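Local coordinates for protein type I modular polyketide synthase (Streptomyces albus subsp. albus, PDB 6IYR) that probably selects acyl-coenzyme A extender units, such as malonyl-coenzyme A, and transfers the acyl group for chain extension in salinomycin biosynthesis, at residues Glu204-Ala209 and Val419-Leu424; Trp196-Ser201 and Ala397-Val402. All coordinates share one frame; numbering follows the deposited sequence.

Contact 1. Residues Glu204-Ala209 and Val419-Leu424; sequences EVWRAA and VTQGTL
Trp206 of helix 188-208 meets Thr423 edge-on, and one hydrogen bond crosses the contact: Trp206 NE1 gives its N-H to Thr423 OG1 at 2.8 Å. The N-H...O angle is 168° and the hydroxyl oxygen lies close to the indole plane, so the bond is nearly straight and nearly coplanar with the ring. Trp206 holds CG anti to its carbonyl carbon (chi1 -84°), which directs the indole at the other segment. Thr423 CG2 sits 3.7 Å from Trp206 NE1, closing the methyl against the same edge. Since Thr423 OG1 also donates to the carbonyl O of Glu396, the buried hydroxyl is used both ways, which should limit its rotation.

Further along that edge, Gln421 brings its amide near the six-membered ring, with Gln421 CD 4.2 Å from Trp206 CH2. The amide and indole planes stand almost perpendicular. Gln421 reaches there with CG between its backbone N and carbonyl carbon (chi1 75°) and the chain extended beyond.

The indole also packs on Val395 of the inner strand 393-396 and meets the ring of Phe434 in helix 431-443. This arrangement belongs to the parallel-sheet core of the acyltransferase fold, where helix 188-208 packs beside strands 393-396 and 419-421.

Contact 2. Residues Trp196-Ser201 and Ala397-Val402; sequences WAVMVS and ASAHPV
The backbones come nearest at Met199 and Ser398, whose CA atoms are 5.5 Å apart, with helix 188-208 passing the loop that leaves strand 393-396 and no hydrogen bond crossing between the segments. The closest approach is instead that of carbon to a carbonyl oxygen. Ala397 O lies 3.4 Å from Met199 CG and 3.5 Å from Met199 CA; the angle of 134° at the CA hydrogen supports a CA-H...O contact.

Met199 places CG anti to its own carbonyl carbon (chi1 -64°), which sets CG against Ala397 O. The chain then runs extended before bending at chi3, and its end leads away from the loop. The side chain also packs on Pro133 and Ala225 and touches the region of Gly218, Ser220 and Gly222, consistent with a GxSxG nucleophile elbow. The packing therefore lies in the alpha/beta core of the domain, where the loop leaves the C-terminal end of a central parallel strand and Ala397 bonds through its backbone to Val131.

One residue earlier on the helix, Val198 CG1 meets the methyl of Ala399 at 4.3 Å, an apolar pairing of small groups. The methyl of Ala397 points at the helix, its CB 4.1 Å from Met199 O. Ser398, between these two alanines, turns its CB away from the helix, and its OG is hydrogen-bonded to Glu396 OE2. Ala399 O in turn accepts from Trp139 NE1, a second tie that holds the loop from outside the contact.

How the contacts relate
Contacts 1 and 2 use neighbouring parts of helix 188-208, and their centres lie about 10 Å apart. Their partner segments meet directly: Leu424 N lies 3.1 Å from Ser398 O, a probable hydrogen bond, and Leu424 CB is 3.5 Å from Ala399 O. Glu396 serves both, its backbone O taking part in contact 1 through Thr423, and its OE2 accepting from Val402 N as well as from the serine of contact 2. The helix thus packs along adjacent strand ends, 393-396 and 419-421. Contact 2 borders the probable nucleophile elbow through Met199; contact 1 lies farther along the helix and ties it to the residues that follow the edge strand 419-421.

Contact 1. Residues Glu204-Ala209 and Val419-Leu424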
loop_
_atom_site.group_PDB
_atom_site.type_symbol
_atom_site.label_atom_id
_atom_site.label_comp_id
_atom_site.label_asym_id
_atom_site.label_seq_id
_atom_site.Cartn_x
_atom_site.Cartn_y
_atom_site.Cartn_z
ATOM N N GLU A 204 -9.287 -3.017 -4.490
ATOM C CA GLU A 204 -10.326 -3.458 -5.379
ATOM C C GLU A 204 -10.120 -2.941 -6.808
ATOM O O GLU A 204 -10.342 -3.673 -7.744
ATOM C CB GLU A 204 -11.641 -2.945 -4.851
ATOM C CG GLU A 204 -12.831 -3.468 -5.611
ATOM C CD GLU A 204 -13.117 -4.919 -5.300
ATOM O OE1 GLU A 204 -12.409 -5.551 -4.461
ATOM O OE2 GLU A 204 -14.075 -5.421 -5.908
ATOM N N VAL A 205 -9.532 -1.760 -6.962
ATOM C CA VAL A 205 -9.089 -1.296 -8.309
ATOM C C VAL A 205 -8.013 -2.167 -8.874
ATOM O O VAL A 205 -8.117 -2.596 -9.996
ATOM C CB VAL A 205 -8.612 0.156 -8.277
ATOM C CG1 VAL A 205 -8.184 0.657 -9.660
ATOM C CG2 VAL A 205 -9.734 0.995 -7.745
ATOM N N TRP A 206 -7.043 -2.564 -8.059
ATOM C CA TRP A 206 -6.024 -3.467 -8.526
ATOM C C TRP A 206 -6.661 -4.776 -8.978
ATOM O O TRP A 206 -6.381 -5.274 -10.068
ATOM C CB TRP A 206 -4.980 -3.727 -7.459
ATOM C CG TRP A 206 -3.871 -2.685 -7.360
ATOM C CD1 TRP A 206 -3.798 -1.654 -6.467
ATOM C CD2 TRP A 206 -2.691 -2.597 -8.165
ATOM N NE1 TRP A 206 -2.626 -0.967 -6.628
ATOM C CE2 TRP A 206 -1.952 -1.487 -7.700
ATOM C CE3 TRP A 206 -2.193 -3.333 -9.239
ATOM C CZ2 TRP A 206 -0.731 -1.116 -8.258
ATOM C CZ3 TRP A 206 -0.933 -3.008 -9.736
ATOM C CH2 TRP A 206 -0.228 -1.913 -9.258
ATOM N N ARG A 207 -7.612 -5.272 -8.177
ATOM C CA ARG A 207 -8.341 -6.505 -8.470
ATOM C C ARG A 207 -9.166 -6.417 -9.746
ATOM O O ARG A 207 -9.096 -7.284 -10.583
ATOM C CB ARG A 207 -9.289 -6.837 -7.322
ATOM C CG ARG A 207 -8.922 -8.052 -6.501
ATOM C CD ARG A 207 -10.131 -8.575 -5.727
ATOM N NE ARG A 207 -11.390 -8.067 -6.279
ATOM C CZ ARG A 207 -12.300 -8.779 -6.942
ATOM N NH1 ARG A 207 -12.140 -10.076 -7.162
ATOM N NH2 ARG A 207 -13.390 -8.179 -7.392
ATOM N N ALA A 208 -9.920 -5.346 -9.893
ATOM C CA ALA A 208 -10.695 -5.086 -11.119
ATOM C C ALA A 208 -9.806 -5.008 -12.375
ATOM O O ALA A 208 -10.248 -5.296 -13.490
ATOM C CB ALA A 208 -11.491 -3.806 -10.954
ATOM N N ALA A 209 -8.559 -4.608 -12.191
ATOM C CA ALA A 209 -7.618 -4.454 -13.285
ATOM C C ALA A 209 -6.896 -5.762 -13.543
ATOM O O ALA A 209 -5.892 -5.830 -14.257
ATOM C CB ALA A 209 -6.611 -3.381 -12.925
ATOM N N VAL A 419 10.198 -7.284 -6.618
ATOM C CA VAL A 419 10.036 -5.851 -6.672
ATOM C C VAL A 419 8.945 -5.348 -5.730
ATOM O O VAL A 419 8.057 -6.084 -5.360
ATOM C CB VAL A 419 9.718 -5.381 -8.103
ATOM C CG1 VAL A 419 10.858 -5.712 -9.032
ATOM C CG2 VAL A 419 8.443 -6.020 -8.605
ATOM N N THR A 420 9.054 -4.090 -5.337
ATOM C CA THR A 420 8.088 -3.440 -4.482
ATOM C C THR A 420 7.620 -2.174 -5.118
ATOM O O THR A 420 8.408 -1.457 -5.699
ATOM C CB THR A 420 8.691 -2.915 -3.181
ATOM O OG1 THR A 420 9.931 -3.553 -2.908
ATOM C CG2 THR A 420 7.734 -3.090 -2.060
ATOM N N GLN A 421 6.343 -1.886 -4.971
ATOM C CA GLN A 421 5.798 -0.667 -5.483
ATOM C C GLN A 421 4.545 -0.215 -4.762
ATOM O O GLN A 421 3.922 -0.962 -4.054
ATOM C CB GLN A 421 5.533 -0.783 -6.961
ATOM C CG GLN A 421 4.330 -1.596 -7.310
ATOM C CD GLN A 421 3.872 -1.260 -8.686
ATOM O OE1 GLN A 421 3.040 -0.398 -8.863
ATOM N NE2 GLN A 421 4.446 -1.903 -9.666
ATOM N N GLY A 422 4.237 1.056 -4.927
ATOM C CA GLY A 422 3.062 1.666 -4.365
ATOM C C GLY A 422 1.935 1.803 -5.360
ATOM O O GLY A 422 1.944 1.236 -6.437
ATOM N N THR A 423 0.937 2.548 -4.938
ATOM C CA THR A 423 -0.216 2.870 -5.739
ATOM C C THR A 423 -0.278 4.355 -6.051
ATOM O O THR A 423 0.008 4.763 -7.178
ATOM C CB THR A 423 -1.518 2.371 -5.099
ATOM O OG1 THR A 423 -1.441 0.961 -4.951
ATOM C CG2 THR A 423 -2.695 2.631 -5.969
ATOM N N LEU A 424 -0.655 5.163 -5.067
ATOM C CA LEU A 424 -0.691 6.580 -5.243
ATOM C C LEU A 424 0.440 7.238 -4.513
ATOM O O LEU A 424 1.157 6.608 -3.728
ATOM C CB LEU A 424 -2.001 7.100 -4.762
ATOM C CG LEU A 424 -3.259 6.441 -5.344
ATOM C CD1 LEU A 424 -4.457 7.124 -4.705
ATOM C CD2 LEU A 424 -3.403 6.569 -6.861
#

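Contact 2. Residues Trp196-Ser201 and Ala397-Val402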
loop_
_atom_site.group_PDB
_atom_site.type_symbol
_atom_site.label_atom_id
_atom_site.label_comp_id
_atom_site.label_asym_id
_atom_site.label_seq_id
_atom_site.Cartn_x
_atom_site.Cartn_y
_atom_site.Cartn_z
ATOM N N TRP A 196 -8.352 3.272 6.233
ATOM C CA TRP A 196 -8.905 1.952 6.034
ATOM C C TRP A 196 -9.705 1.906 4.704
ATOM O O TRP A 196 -9.510 1.001 3.895
ATOM C CB TRP A 196 -9.812 1.590 7.224
ATOM C CG TRP A 196 -10.571 0.312 6.983
ATOM C CD1 TRP A 196 -10.079 -0.938 7.040
ATOM C CD2 TRP A 196 -11.917 0.202 6.596
ATOM N NE1 TRP A 196 -11.046 -1.838 6.737
ATOM C CE2 TRP A 196 -12.190 -1.162 6.427
ATOM C CE3 TRP A 196 -12.909 1.125 6.277
ATOM C CZ2 TRP A 196 -13.425 -1.628 6.011
ATOM C CZ3 TRP A 196 -14.148 0.654 5.929
ATOM C CH2 TRP A 196 -14.382 -0.701 5.746
ATOM N N ALA A 197 -10.640 2.827 4.553
ATOM C CA ALA A 197 -11.548 2.851 3.425
ATOM C C ALA A 197 -10.832 3.090 2.114
ATOM O O ALA A 197 -11.112 2.409 1.116
ATOM C CB ALA A 197 -12.595 3.929 3.634
ATOM N N VAL A 198 -9.809 3.935 2.156
ATOM C CA VAL A 198 -8.972 4.166 0.978
ATOM C C VAL A 198 -8.232 2.917 0.577
ATOM O O VAL A 198 -8.247 2.534 -0.587
ATOM C CB VAL A 198 -7.990 5.331 1.189
ATOM C CG1 VAL A 198 -6.935 5.411 0.082
ATOM C CG2 VAL A 198 -8.753 6.626 1.319
ATOM N N MET A 199 -7.592 2.263 1.530
ATOM C CA MET A 199 -6.820 1.072 1.209
ATOM C C MET A 199 -7.699 -0.093 0.713
ATOM O O MET A 199 -7.346 -0.805 -0.264
ATOM C CB MET A 199 -5.989 0.637 2.401
ATOM C CG MET A 199 -4.905 1.629 2.845
ATOM S SD MET A 199 -3.812 0.879 4.084
ATOM C CE MET A 199 -4.931 0.987 5.482
ATOM N N VAL A 200 -8.839 -0.291 1.358
ATOM C CA VAL A 200 -9.774 -1.318 0.891
ATOM C C VAL A 200 -10.198 -0.996 -0.554
ATOM O O VAL A 200 -10.274 -1.866 -1.392
ATOM C CB VAL A 200 -10.978 -1.413 1.821
ATOM C CG1 VAL A 200 -12.062 -2.322 1.224
ATOM C CG2 VAL A 200 -10.505 -1.959 3.170
ATOM N N SER A 201 -10.350 0.275 -0.861
ATOM C CA SER A 201 -10.900 0.651 -2.138
ATOM C C SER A 201 -9.862 0.669 -3.226
ATOM O O SER A 201 -10.147 0.206 -4.311
ATOM C CB SER A 201 -11.675 1.937 -2.039
ATOM O OG SER A 201 -12.822 1.722 -1.207
ATOM N N ALA A 397 -1.040 -1.028 -1.425
ATOM C CA ALA A 397 -2.318 -0.451 -1.736
ATOM C C ALA A 397 -2.581 0.769 -0.883
ATOM O O ALA A 397 -3.559 0.780 -0.138
ATOM C CB ALA A 397 -3.428 -1.450 -1.460
ATOM N N SER A 398 -1.802 1.830 -1.087
ATOM C CA SER A 398 -1.875 2.997 -0.223
ATOM C C SER A 398 -1.938 4.299 -1.005
ATOM O O SER A 398 -1.476 4.366 -2.153
ATOM C CB SER A 398 -0.657 3.024 0.685
ATOM O OG SER A 398 0.524 3.196 -0.068
ATOM N N ALA A 399 -2.215 5.372 -0.271
ATOM C CA ALA A 399 -2.330 6.715 -0.822
ATOM C C ALA A 399 -0.960 7.386 -1.030
ATOM O O ALA A 399 -0.852 8.399 -1.732
ATOM C CB ALA A 399 -3.182 7.562 0.110
ATOM N N HIS A 400 0.057 6.772 -0.430
ATOM C CA HIS A 400 1.421 7.237 -0.433
ATOM C C HIS A 400 2.292 6.117 0.123
ATOM O O HIS A 400 1.968 5.570 1.155
ATOM C CB HIS A 400 1.562 8.451 0.468
ATOM C CG HIS A 400 2.912 9.068 0.396
ATOM N ND1 HIS A 400 3.295 9.877 -0.652
ATOM C CD2 HIS A 400 4.002 8.921 1.179
ATOM C CE1 HIS A 400 4.572 10.182 -0.524
ATOM N NE2 HIS A 400 5.029 9.603 0.574
ATOM N N PRO A 401 3.407 5.771 -0.554
ATOM C CA PRO A 401 4.258 4.641 -0.187
ATOM C C PRO A 401 5.034 4.831 1.108
ATOM O O PRO A 401 5.866 5.691 1.175
ATOM C CB PRO A 401 5.260 4.534 -1.323
ATOM C CG PRO A 401 4.829 5.518 -2.363
ATOM C CD PRO A 401 3.930 6.512 -1.710
ATOM N N VAL A 402 4.849 3.962 2.089
ATOM C CA VAL A 402 5.513 4.127 3.373
ATOM C C VAL A 402 6.212 2.855 3.823
ATOM O O VAL A 402 6.925 2.857 4.785
ATOM C CB VAL A 402 4.531 4.583 4.468
ATOM C CG1 VAL A 402 3.945 5.942 4.133
ATOM C CG2 VAL A 402 3.400 3.583 4.642
#